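Local atomic coordinates of putative oxidoreductase (Bacteroides fragilis NCTC 9343, PDB entry 3EOF), a protein that binds flavin mononucleotide and probably acts as an FMN-dependent oxidoreductase of the nitroreductase family. Residues Q42-V47 / A107-L112; L75-D80 / P153-T158; A61-P66 / T135-M140; Q16-T21 / V159-E164. One frame throughout, in Å; residues are numbered along the deposited sequence.

Interaction 1. Residues Q42-V47 / A107-L112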
# COMPACT_ATOMS: atom_id res chain seq x y z
N GLN A 42 8.53 -9.77 5.35
CA GLN A 42 8.72 -9.41 3.95
C GLN A 42 7.83 -10.24 3.07
O GLN A 42 8.29 -11.10 2.35
CB GLN A 42 10.17 -9.56 3.49
CG GLN A 42 11.09 -8.72 4.29
CD GLN A 42 12.47 -8.71 3.75
OE1 GLN A 42 13.34 -9.42 4.27
NE2 GLN A 42 12.72 -7.91 2.70
N LEU A 43 6.55 -9.91 3.07
CA LEU A 43 5.56 -10.70 2.34
C LEU A 43 5.31 -10.30 0.88
O LEU A 43 4.15 -10.13 0.42
CB LEU A 43 4.25 -10.63 3.13
CG LEU A 43 4.32 -11.08 4.59
CD1 LEU A 43 3.04 -10.64 5.35
CD2 LEU A 43 4.58 -12.54 4.68
N TYR A 44 6.41 -10.24 0.13
CA TYR A 44 6.39 -9.78 -1.23
C TYR A 44 7.55 -10.34 -2.02
O TYR A 44 8.55 -10.81 -1.47
CB TYR A 44 6.52 -8.24 -1.27
CG TYR A 44 7.60 -7.67 -0.36
CD1 TYR A 44 8.92 -7.62 -0.77
CD2 TYR A 44 7.32 -7.23 0.93
CE1 TYR A 44 9.92 -7.13 0.06
CE2 TYR A 44 8.33 -6.75 1.78
CZ TYR A 44 9.62 -6.69 1.31
OH TYR A 44 10.64 -6.19 2.09
N SER A 45 7.37 -10.31 -3.33
CA SER A 45 8.39 -10.62 -4.29
C SER A 45 8.21 -9.56 -5.34
O SER A 45 7.13 -9.02 -5.50
CB SER A 45 8.22 -12.00 -4.90
OG SER A 45 8.63 -12.98 -3.97
N VAL A 46 9.29 -9.28 -6.05
CA VAL A 46 9.32 -8.32 -7.13
C VAL A 46 9.84 -9.04 -8.37
O VAL A 46 11.00 -9.52 -8.40
CB VAL A 46 10.27 -7.12 -6.81
CG1 VAL A 46 10.18 -6.04 -7.96
CG2 VAL A 46 9.97 -6.51 -5.42
N VAL A 47 8.99 -9.13 -9.39
CA VAL A 47 9.44 -9.64 -10.66
C VAL A 47 9.94 -8.45 -11.47
O VAL A 47 9.21 -7.46 -11.70
CB VAL A 47 8.35 -10.40 -11.43
CG1 VAL A 47 8.93 -10.92 -12.68
CG2 VAL A 47 7.82 -11.54 -10.58
N ALA A 107 -0.37 -7.86 0.76
CA ALA A 107 -0.64 -6.73 -0.14
C ALA A 107 -0.10 -5.44 0.45
O ALA A 107 0.52 -4.62 -0.23
CB ALA A 107 -2.09 -6.58 -0.37
N MSE A 108 -0.40 -5.22 1.71
CA MSE A 108 0.09 -4.04 2.38
C MSE A 108 1.57 -4.02 2.43
O MSE A 108 2.16 -2.95 2.28
CB MSE A 108 -0.46 -3.92 3.79
CG MSE A 108 -1.98 -3.70 3.77
SE MSE A 108 -2.75 -3.23 5.54
CE MSE A 108 -2.45 -4.88 6.50
N ASP A 109 2.18 -5.16 2.71
CA ASP A 109 3.66 -5.20 2.78
C ASP A 109 4.21 -4.78 1.45
O ASP A 109 5.16 -4.04 1.34
CB ASP A 109 4.18 -6.62 3.11
CG ASP A 109 4.67 -6.79 4.55
OD1 ASP A 109 4.18 -6.09 5.49
OD2 ASP A 109 5.56 -7.71 4.73
N THR A 110 3.56 -5.27 0.42
CA THR A 110 3.96 -5.08 -0.95
C THR A 110 3.82 -3.66 -1.46
O THR A 110 4.61 -3.23 -2.29
CB THR A 110 3.14 -6.03 -1.86
OG1 THR A 110 3.25 -7.37 -1.36
CG2 THR A 110 3.60 -6.00 -3.29
N LEU A 111 2.76 -2.99 -1.04
CA LEU A 111 2.46 -1.64 -1.47
C LEU A 111 3.42 -0.68 -0.78
O LEU A 111 3.82 0.30 -1.37
CB LEU A 111 1.03 -1.28 -1.20
CG LEU A 111 0.10 -1.99 -2.20
CD1 LEU A 111 -1.32 -2.03 -1.66
CD2 LEU A 111 0.19 -1.27 -3.49
N LEU A 112 3.79 -1.00 0.45
CA LEU A 112 4.79 -0.18 1.20
C LEU A 112 6.14 -0.19 0.53
O LEU A 112 6.79 0.84 0.41
CB LEU A 112 4.90 -0.70 2.62
CG LEU A 112 3.98 -0.08 3.67
CD1 LEU A 112 2.59 0.33 3.26
CD2 LEU A 112 3.94 -1.01 4.84
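The first torsions of Y44 and D109 bring them together. In Y44 chi1 is 46°, which places CG in the crowded position between the backbone N and the carbonyl carbon. The ring then presents its edge to the helix, with Y44 CD2 3.9 Å from CB of D109. D109 has chi1 at -105°, well off a staggered value. This turns its carboxylate toward L43. D109 OD2 accepts a nearly straight hydrogen bond from L43 N at 2.9 Å, using its anti lone pair. T37 OG1 also bonds OD2, and M38 N bonds OD1, so three groups fix the carboxylate. L43 lies against the same oxygen, its CB and CG each 3.6 Å from D109 OD2. T110 OG1 lies 3.4 Å from Y44 CB, but its main hydrogen bond goes back to A106 O. Just before the strand, Q42 NE2 donates to Y44 OH at 2.8 Å, within the amide plane. The OE1 atom of Q42 reaches L172 N of the second subunit. D109 and L112 touch an FMN, not the one that Q65 of the same chain binds, and so form part of a pocket wall. T110 continues onto F77 and A79 of strand 73-80, and helix 100-123 thus covers the sheet here. Strand 44-49 lies at the edge of that sheet within its chain. V46 and V47 pair in parallel with a strand of the second subunit, which carries the sheet across the interface.

Interaction 2. Residues L75-D80 / P153-T158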
# COMPACT_ATOMS: atom_id res chain seq x y z
N LEU A 75 8.41 -3.41 -13.20
CA LEU A 75 8.47 -4.12 -11.94
C LEU A 75 7.10 -4.50 -11.51
O LEU A 75 6.26 -3.62 -11.37
CB LEU A 75 9.05 -3.25 -10.85
CG LEU A 75 10.48 -2.75 -11.03
CD1 LEU A 75 10.76 -1.82 -9.87
CD2 LEU A 75 11.49 -3.92 -11.08
N THR A 76 6.86 -5.81 -11.35
CA THR A 76 5.59 -6.35 -10.85
C THR A 76 5.80 -6.69 -9.38
O THR A 76 6.53 -7.64 -9.06
CB THR A 76 5.12 -7.57 -11.66
OG1 THR A 76 5.00 -7.20 -13.04
CG2 THR A 76 3.78 -8.10 -11.14
N PHE A 77 5.21 -5.86 -8.50
CA PHE A 77 5.23 -6.08 -7.05
C PHE A 77 4.12 -7.09 -6.66
O PHE A 77 2.93 -6.82 -6.79
CB PHE A 77 5.06 -4.77 -6.33
CG PHE A 77 6.19 -3.81 -6.57
CD1 PHE A 77 6.14 -2.92 -7.64
CD2 PHE A 77 7.28 -3.81 -5.74
CE1 PHE A 77 7.16 -2.05 -7.86
CE2 PHE A 77 8.30 -2.95 -5.95
CZ PHE A 77 8.24 -2.05 -7.05
N CYS A 78 4.55 -8.24 -6.15
CA CYS A 78 3.66 -9.32 -5.77
C CYS A 78 3.58 -9.58 -4.27
O CYS A 78 4.61 -9.63 -3.57
CB CYS A 78 4.14 -10.61 -6.42
SG CYS A 78 4.32 -10.47 -8.18
N ALA A 79 2.34 -9.74 -3.80
CA ALA A 79 2.03 -10.21 -2.45
C ALA A 79 2.59 -11.63 -2.47
O ALA A 79 2.36 -12.35 -3.40
CB ALA A 79 0.52 -10.21 -2.22
N ASP A 80 3.35 -12.03 -1.47
CA ASP A 80 3.98 -13.36 -1.48
C ASP A 80 4.03 -13.94 -0.08
O ASP A 80 4.80 -13.48 0.78
CB ASP A 80 5.38 -13.24 -2.08
CG ASP A 80 6.12 -14.57 -2.26
OD1 ASP A 80 5.87 -15.50 -1.50
OD2 ASP A 80 7.00 -14.64 -3.15
N PRO A 153 -0.16 -10.76 -7.97
CA PRO A 153 0.36 -9.47 -8.40
C PRO A 153 -0.50 -8.33 -7.88
O PRO A 153 -1.73 -8.35 -8.04
CB PRO A 153 0.27 -9.55 -9.91
CG PRO A 153 -0.92 -10.38 -10.15
CD PRO A 153 -0.86 -11.44 -9.09
N ILE A 154 0.14 -7.41 -7.16
CA ILE A 154 -0.56 -6.29 -6.52
C ILE A 154 -0.53 -5.07 -7.42
O ILE A 154 -1.59 -4.56 -7.83
CB ILE A 154 0.03 -5.96 -5.11
CG1 ILE A 154 -0.24 -7.15 -4.17
CG2 ILE A 154 -0.59 -4.69 -4.48
CD1 ILE A 154 -1.69 -7.57 -4.07
N THR A 155 0.65 -4.56 -7.70
CA THR A 155 0.77 -3.46 -8.65
C THR A 155 2.05 -3.60 -9.49
O THR A 155 2.92 -4.39 -9.17
CB THR A 155 0.70 -2.09 -8.02
OG1 THR A 155 0.54 -1.11 -9.08
CG2 THR A 155 1.95 -1.82 -7.22
N THR A 156 2.10 -2.82 -10.58
CA THR A 156 3.19 -2.82 -11.52
C THR A 156 3.63 -1.41 -11.72
O THR A 156 2.79 -0.53 -11.80
CB THR A 156 2.75 -3.40 -12.88
OG1 THR A 156 2.18 -4.70 -12.63
CG2 THR A 156 3.98 -3.52 -13.84
N VAL A 157 4.94 -1.21 -11.77
CA VAL A 157 5.53 0.08 -11.96
C VAL A 157 6.49 0.04 -13.12
O VAL A 157 7.42 -0.78 -13.15
CB VAL A 157 6.26 0.51 -10.71
CG1 VAL A 157 7.06 1.80 -10.88
CG2 VAL A 157 5.26 0.64 -9.57
N THR A 158 6.26 0.93 -14.08
CA THR A 158 7.17 1.16 -15.21
C THR A 158 8.14 2.26 -14.73
O THR A 158 7.72 3.24 -14.12
CB THR A 158 6.37 1.51 -16.46
OG1 THR A 158 5.61 2.70 -16.23
CG2 THR A 158 5.40 0.29 -16.80
O HOH W 1 2.92 -6.84 -14.38
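L75 and V157 form an antiparallel hydrogen-bonded pair. L75 N to V157 O and V157 N to L75 O are both 2.8 Å and close to straight. F77 N donates to T155 O, also at 2.8 Å. The pairing then slips by one residue. I154 N bonds F77 O at 2.9 Å, while T155 N reaches the same oxygen only weakly. I154 and T155 both face F77, a classic beta bulge. T76 and T156 form a non-hydrogen-bonded pair. T76 OG1 and T156 OG1 stand 3.8 Å apart. One water lies between them, its approach to T76 OG1 short and doubtful; T156 OG1 also bonds T134. Apolar contacts lie on two faces. On the face of L75, F77, T155 and V157, CE1 of F77 meets CG2 of V157 at 3.7 Å. The F77 chi1 of -64° turns the ring edge to T155 O and V157 CB. On the T76 and C78 face, T76 CG2 lies alongside P153 CB. At the bulge, A79 CB touches I154 CG1 at 3.7 Å. Helix 100-123 covers L75, F77 and I154, while helix 138-145 covers T76 and P153. These are the two central strands of the sheet, with 44-49 beside the first and 127-131 beside the second.

Interaction 3. Residues A61-P66 / T135-M140. With FMN (flavin mononucleotide), chain C.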
# COMPACT_ATOMS: atom_id res chain seq x y z
N ALA A 61 -1.97 -7.50 -20.76
CA ALA A 61 -2.46 -7.55 -19.39
C ALA A 61 -2.74 -6.11 -18.89
O ALA A 61 -3.71 -5.83 -18.16
CB ALA A 61 -1.40 -8.22 -18.49
N HIS A 62 -1.86 -5.18 -19.32
CA HIS A 62 -1.94 -3.79 -18.95
C HIS A 62 -2.63 -2.94 -20.01
O HIS A 62 -2.43 -1.74 -20.07
CB HIS A 62 -0.55 -3.27 -18.60
CG HIS A 62 0.04 -3.98 -17.42
ND1 HIS A 62 -0.46 -3.81 -16.16
CD2 HIS A 62 1.00 -4.93 -17.33
CE1 HIS A 62 0.21 -4.58 -15.32
NE2 HIS A 62 1.12 -5.25 -16.00
N PHE A 63 -3.51 -3.56 -20.80
CA PHE A 63 -4.28 -2.89 -21.83
C PHE A 63 -3.42 -2.18 -22.88
O PHE A 63 -3.88 -1.19 -23.51
CB PHE A 63 -5.31 -1.90 -21.26
CG PHE A 63 -6.27 -2.50 -20.27
CD1 PHE A 63 -6.84 -3.74 -20.49
CD2 PHE A 63 -6.65 -1.79 -19.15
CE1 PHE A 63 -7.70 -4.29 -19.57
CE2 PHE A 63 -7.54 -2.35 -18.24
CZ PHE A 63 -8.04 -3.59 -18.45
N ASN A 64 -2.22 -2.71 -23.09
CA ASN A 64 -1.29 -2.16 -24.07
C ASN A 64 -0.92 -0.70 -23.88
O ASN A 64 -0.69 0.06 -24.83
CB ASN A 64 -1.82 -2.46 -25.47
CG ASN A 64 -1.74 -3.92 -25.79
OD1 ASN A 64 -2.69 -4.52 -26.30
ND2 ASN A 64 -0.59 -4.53 -25.44
N GLN A 65 -0.85 -0.31 -22.61
CA GLN A 65 -0.45 1.03 -22.25
C GLN A 65 0.98 1.04 -22.65
O GLN A 65 1.70 0.09 -22.35
CB GLN A 65 -0.59 1.29 -20.78
CG GLN A 65 -2.01 1.22 -20.30
CD GLN A 65 -2.12 1.54 -18.85
OE1 GLN A 65 -2.06 2.71 -18.49
NE2 GLN A 65 -2.27 0.52 -17.99
N PRO A 66 1.41 2.10 -23.35
CA PRO A 66 2.74 2.13 -23.95
C PRO A 66 3.93 2.00 -23.05
O PRO A 66 4.94 1.50 -23.49
CB PRO A 66 2.75 3.46 -24.74
CG PRO A 66 1.62 4.27 -24.15
CD PRO A 66 0.63 3.32 -23.64
N THR A 135 -4.59 -5.35 -11.25
CA THR A 135 -5.72 -5.94 -10.56
C THR A 135 -6.92 -6.11 -11.51
O THR A 135 -7.94 -6.67 -11.14
CB THR A 135 -6.01 -5.18 -9.27
OG1 THR A 135 -5.97 -3.77 -9.52
CG2 THR A 135 -4.95 -5.49 -8.22
N TYR A 136 -6.82 -5.63 -12.75
CA TYR A 136 -7.88 -5.96 -13.77
C TYR A 136 -7.55 -7.28 -14.43
O TYR A 136 -8.44 -8.07 -14.81
CB TYR A 136 -8.01 -4.89 -14.86
CG TYR A 136 -8.69 -3.65 -14.38
CD1 TYR A 136 -8.03 -2.77 -13.52
CD2 TYR A 136 -10.01 -3.38 -14.74
CE1 TYR A 136 -8.64 -1.64 -13.05
CE2 TYR A 136 -10.65 -2.25 -14.26
CZ TYR A 136 -9.96 -1.37 -13.42
OH TYR A 136 -10.58 -0.24 -12.93
N ASN A 137 -6.25 -7.49 -14.66
CA ASN A 137 -5.78 -8.72 -15.32
C ASN A 137 -4.76 -9.51 -14.55
O ASN A 137 -3.74 -9.92 -15.12
CB ASN A 137 -5.20 -8.36 -16.67
CG ASN A 137 -6.26 -8.16 -17.73
OD1 ASN A 137 -7.20 -8.95 -17.86
ND2 ASN A 137 -6.08 -7.12 -18.55
N PRO A 138 -5.06 -9.82 -13.28
CA PRO A 138 -4.08 -10.55 -12.50
C PRO A 138 -3.85 -11.94 -13.08
O PRO A 138 -2.73 -12.41 -13.09
CB PRO A 138 -4.71 -10.59 -11.08
CG PRO A 138 -6.20 -10.50 -11.35
CD PRO A 138 -6.28 -9.54 -12.49
N GLN A 139 -4.87 -12.62 -13.58
CA GLN A 139 -4.59 -13.94 -14.11
C GLN A 139 -3.53 -13.93 -15.20
O GLN A 139 -2.68 -14.79 -15.22
CB GLN A 139 -5.84 -14.64 -14.61
CG GLN A 139 -5.59 -16.17 -14.90
CD GLN A 139 -5.14 -16.93 -13.66
OE1 GLN A 139 -5.83 -16.90 -12.66
NE2 GLN A 139 -3.98 -17.61 -13.73
N MSE A 140 -3.58 -12.95 -16.10
CA MSE A 140 -2.64 -12.85 -17.23
C MSE A 140 -1.25 -12.57 -16.74
O MSE A 140 -0.29 -13.03 -17.31
CB MSE A 140 -3.06 -11.74 -18.17
CG MSE A 140 -4.35 -12.04 -18.97
SE MSE A 140 -4.86 -10.53 -20.11
CE MSE A 140 -3.56 -10.63 -21.36
N1 FMN C . -1.43 5.94 -14.73
C2 FMN C . -1.67 5.44 -16.02
O2 FMN C . -1.36 6.10 -17.02
N3 FMN C . -2.29 4.20 -16.20
C4 FMN C . -2.71 3.40 -15.12
O4 FMN C . -2.88 2.14 -15.31
C4A FMN C . -2.47 3.94 -13.82
N5 FMN C . -2.85 3.21 -12.70
C5A FMN C . -2.60 3.66 -11.41
C6 FMN C . -3.01 2.85 -10.35
C7 FMN C . -2.81 3.24 -9.04
C7M FMN C . -3.30 2.32 -7.95
C8 FMN C . -2.20 4.46 -8.78
C8M FMN C . -1.78 4.75 -7.37
C9 FMN C . -1.78 5.29 -9.84
C9A FMN C . -1.98 4.91 -11.19
N10 FMN C . -1.60 5.68 -12.32
C10 FMN C . -1.84 5.20 -13.62
C1' FMN C . -1.00 7.08 -12.18
C2' FMN C . -2.10 8.06 -11.80
O2' FMN C . -2.95 8.24 -12.94
C3' FMN C . -1.53 9.35 -11.23
O3' FMN C . -0.86 9.15 -9.97
C4' FMN C . -2.61 10.42 -11.04
O4' FMN C . -3.08 10.89 -12.29
C5' FMN C . -2.01 11.63 -10.37
O5' FMN C . -0.88 11.96 -11.19
P FMN C . 0.59 12.23 -10.54
O1P FMN C . 1.14 10.94 -9.89
O2P FMN C . 0.44 13.28 -9.47
O3P FMN C . 1.41 12.81 -11.70
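N137 ND2 donates to A61 O at 2.7 Å, the one hydrogen bond between the two segments. The oxygen lies in the amide plane of N137, and the N-H points almost straight at it. From the carbonyl side the approach is less regular, because the donor is tilted 31° out of the carbonyl plane. The same nitrogen, N137 ND2, also passes CE1 of F63 at 3.4 Å, with the ring and amide planes steeply inclined. The first torsion of F63, at -55°, swings its ring toward N137 and Y136. F63 CZ meets Y136 CB at 3.8 Å. The two rings form an offset edge-to-face pair, the edge of F63 toward the face of Y136, with planes at 69°. On the other flank the selenomethionine M140 lies against A61. M140 CB touches A61 CB at 3.9 Å, and a bend at the third torsion brings CE to A61 N. M101 of the second subunit packs on Y136. Further along the loop, Q65 binds the flavin with its amide. Q65 OE1 accepts from FMN N3 at 2.7 Å, and Q65 NE2 donates to FMN O4 at 3.2 Å. Q65 NE2 also bonds H62 O, lying in the plane of the amide, at 3.1 Å. This third bond helps to hold the amide in that rotation, with oxygen toward N3 and nitrogen toward O4. A backbone carbonyl of the loop thus helps position a first-shell flavin ligand. The amide matches the donor and acceptor of the pyrimidine edge, consistent with recognition of the isoalloxazine ring by complementary hydrogen bonds.

Interaction 4. Residues Q16-T21 / V159-E164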
# COMPACT_ATOMS: atom_id res chain seq x y z
N GLN A 16 13.44 7.80 -21.60
CA GLN A 16 14.58 8.03 -22.42
C GLN A 16 15.09 6.64 -22.82
O GLN A 16 14.84 5.64 -22.12
CB GLN A 16 15.60 8.82 -21.58
CG GLN A 16 16.67 9.50 -22.32
CD GLN A 16 17.78 9.96 -21.41
OE1 GLN A 16 17.53 10.27 -20.23
NE2 GLN A 16 19.05 10.00 -21.94
N GLN A 17 15.75 6.57 -23.97
CA GLN A 17 16.39 5.35 -24.44
C GLN A 17 17.69 5.30 -23.68
O GLN A 17 18.73 5.67 -24.23
CB GLN A 17 16.73 5.47 -25.94
CG GLN A 17 15.54 5.49 -26.85
CD GLN A 17 14.91 4.13 -26.97
OE1 GLN A 17 15.55 3.18 -27.43
NE2 GLN A 17 13.64 4.03 -26.57
N LYS A 18 17.62 4.86 -22.43
CA LYS A 18 18.75 4.81 -21.51
C LYS A 18 18.35 3.77 -20.48
O LYS A 18 17.28 3.86 -19.89
CB LYS A 18 18.98 6.16 -20.86
CG LYS A 18 20.04 6.18 -19.76
CD LYS A 18 20.21 7.61 -19.25
CE LYS A 18 21.16 7.74 -18.05
NZ LYS A 18 22.37 6.96 -18.27
N ASP A 19 19.19 2.75 -20.30
CA ASP A 19 18.88 1.65 -19.40
C ASP A 19 19.15 2.03 -17.94
O ASP A 19 19.87 2.98 -17.66
CB ASP A 19 19.70 0.42 -19.82
CG ASP A 19 19.10 -0.89 -19.31
OD1 ASP A 19 17.96 -0.93 -18.77
OD2 ASP A 19 19.77 -1.92 -19.45
N ILE A 20 18.48 1.33 -17.02
CA ILE A 20 18.73 1.47 -15.59
C ILE A 20 19.72 0.33 -15.33
O ILE A 20 19.45 -0.81 -15.66
CB ILE A 20 17.43 1.31 -14.75
CG1 ILE A 20 16.32 2.30 -15.24
CG2 ILE A 20 17.73 1.46 -13.24
CD1 ILE A 20 14.95 2.16 -14.54
N THR A 21 20.89 0.62 -14.76
CA THR A 21 21.84 -0.45 -14.49
C THR A 21 21.31 -1.40 -13.42
O THR A 21 20.48 -1.02 -12.58
CB THR A 21 23.17 0.07 -13.95
OG1 THR A 21 22.95 0.71 -12.69
CG2 THR A 21 23.85 1.05 -14.93
N VAL A 159 9.43 2.03 -14.93
CA VAL A 159 10.50 2.88 -14.44
C VAL A 159 11.48 3.18 -15.57
O VAL A 159 11.82 2.28 -16.37
CB VAL A 159 11.45 2.15 -13.39
CG1 VAL A 159 12.08 3.18 -12.47
CG2 VAL A 159 10.77 1.08 -12.64
N GLY A 160 11.95 4.43 -15.61
CA GLY A 160 12.92 4.84 -16.61
C GLY A 160 13.38 6.22 -16.33
O GLY A 160 12.89 6.86 -15.42
N TYR A 161 14.37 6.68 -17.08
CA TYR A 161 14.80 8.05 -16.98
C TYR A 161 13.76 8.84 -17.76
O TYR A 161 13.35 8.40 -18.81
CB TYR A 161 16.18 8.24 -17.57
CG TYR A 161 17.22 7.63 -16.70
CD1 TYR A 161 17.58 6.30 -16.85
CD2 TYR A 161 17.83 8.38 -15.73
CE1 TYR A 161 18.55 5.76 -16.07
CE2 TYR A 161 18.80 7.86 -14.95
CZ TYR A 161 19.16 6.54 -15.12
OH TYR A 161 20.14 6.02 -14.32
N PRO A 162 13.31 9.98 -17.22
CA PRO A 162 12.21 10.72 -17.84
C PRO A 162 12.49 11.29 -19.21
O PRO A 162 13.55 11.85 -19.43
CB PRO A 162 11.99 11.88 -16.86
CG PRO A 162 12.69 11.54 -15.62
CD PRO A 162 13.81 10.63 -16.00
N ALA A 163 11.54 11.15 -20.13
CA ALA A 163 11.64 11.75 -21.47
C ALA A 163 10.43 12.70 -21.70
O ALA A 163 9.97 12.91 -22.82
CB ALA A 163 11.74 10.66 -22.57
N GLU A 164 9.90 13.23 -20.60
CA GLU A 164 8.82 14.21 -20.63
C GLU A 164 8.88 15.01 -19.36
O GLU A 164 9.36 14.54 -18.33
CB GLU A 164 7.44 13.58 -20.76
CG GLU A 164 7.08 12.64 -19.63
CD GLU A 164 5.65 12.17 -19.68
OE1 GLU A 164 4.91 12.62 -20.58
OE2 GLU A 164 5.27 11.31 -18.84
O HOH W 2 15.18 5.31 -19.38
O HOH W 3 15.93 11.68 -18.85
O HOH W 4 21.42 3.67 -14.43
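The loop leading into helix 22-32 runs here beside the end of strand 151-160 and the turn that follows it. Y161 lies at the middle of the contact. K18 spreads over one face of its ring, with K18 CE 3.7 Å above the centre of the Y161 ring in a CH-pi contact. The lysine side chain is extended until chi4, which bends to 45°. K18 NZ therefore stays over the face, 4.8 Å from the centroid of the Y161 ring, and makes a cation-pi interaction. At the ring edge, D19 O lies 3.5 Å from Y161 CE1. The backbones meet directly at one point, where Q16 N donates to Y161 O at 2.9 Å. Waters bridge other polar atoms. One donates to Q16 O and K18 O and accepts from Y161 N at 2.8 Å. Another links Y161 OH with T21 N. The apolar part is made by I20, whose CD1 meets CG1 of V159 at 3.7 Å while its CG1 faces Y161. Next to it, D19 forms a salt bridge with R50. T21 is the N-cap residue of helix 22-32, its OG1 bonded to L24 N. I20 and Y161 both continue onto that helix, through L25 and L24. I20 also touches V73, so the loop lies over the start of strand 73-80, where V159 pairs with V73.

In the fold
Interactions 1 and 2 are buried and touch each other: strands 44-49 and 73-80 are neighbours, and S45 bonds D80 between them. Interaction 2 is mostly backbone pairing at the centre of the sheet, whereas interaction 1 relies on one carboxylate at the side where the sheet passes into the second subunit. Interactions 3 and 4 lie nearer the surface. Their chemistry is mixed, with aromatic rings, amide or lysine groups and, in interaction 4, waters. Strand 151-160 serves both interactions 2 and 4, and H62 of interaction 3 packs on T156 of interaction 2. Interactions 1 and 3 each carry FMN-pocket residues. The flavin held by Q65 also bonds T37 N of the second subunit, so the dimer shares its flavin sites.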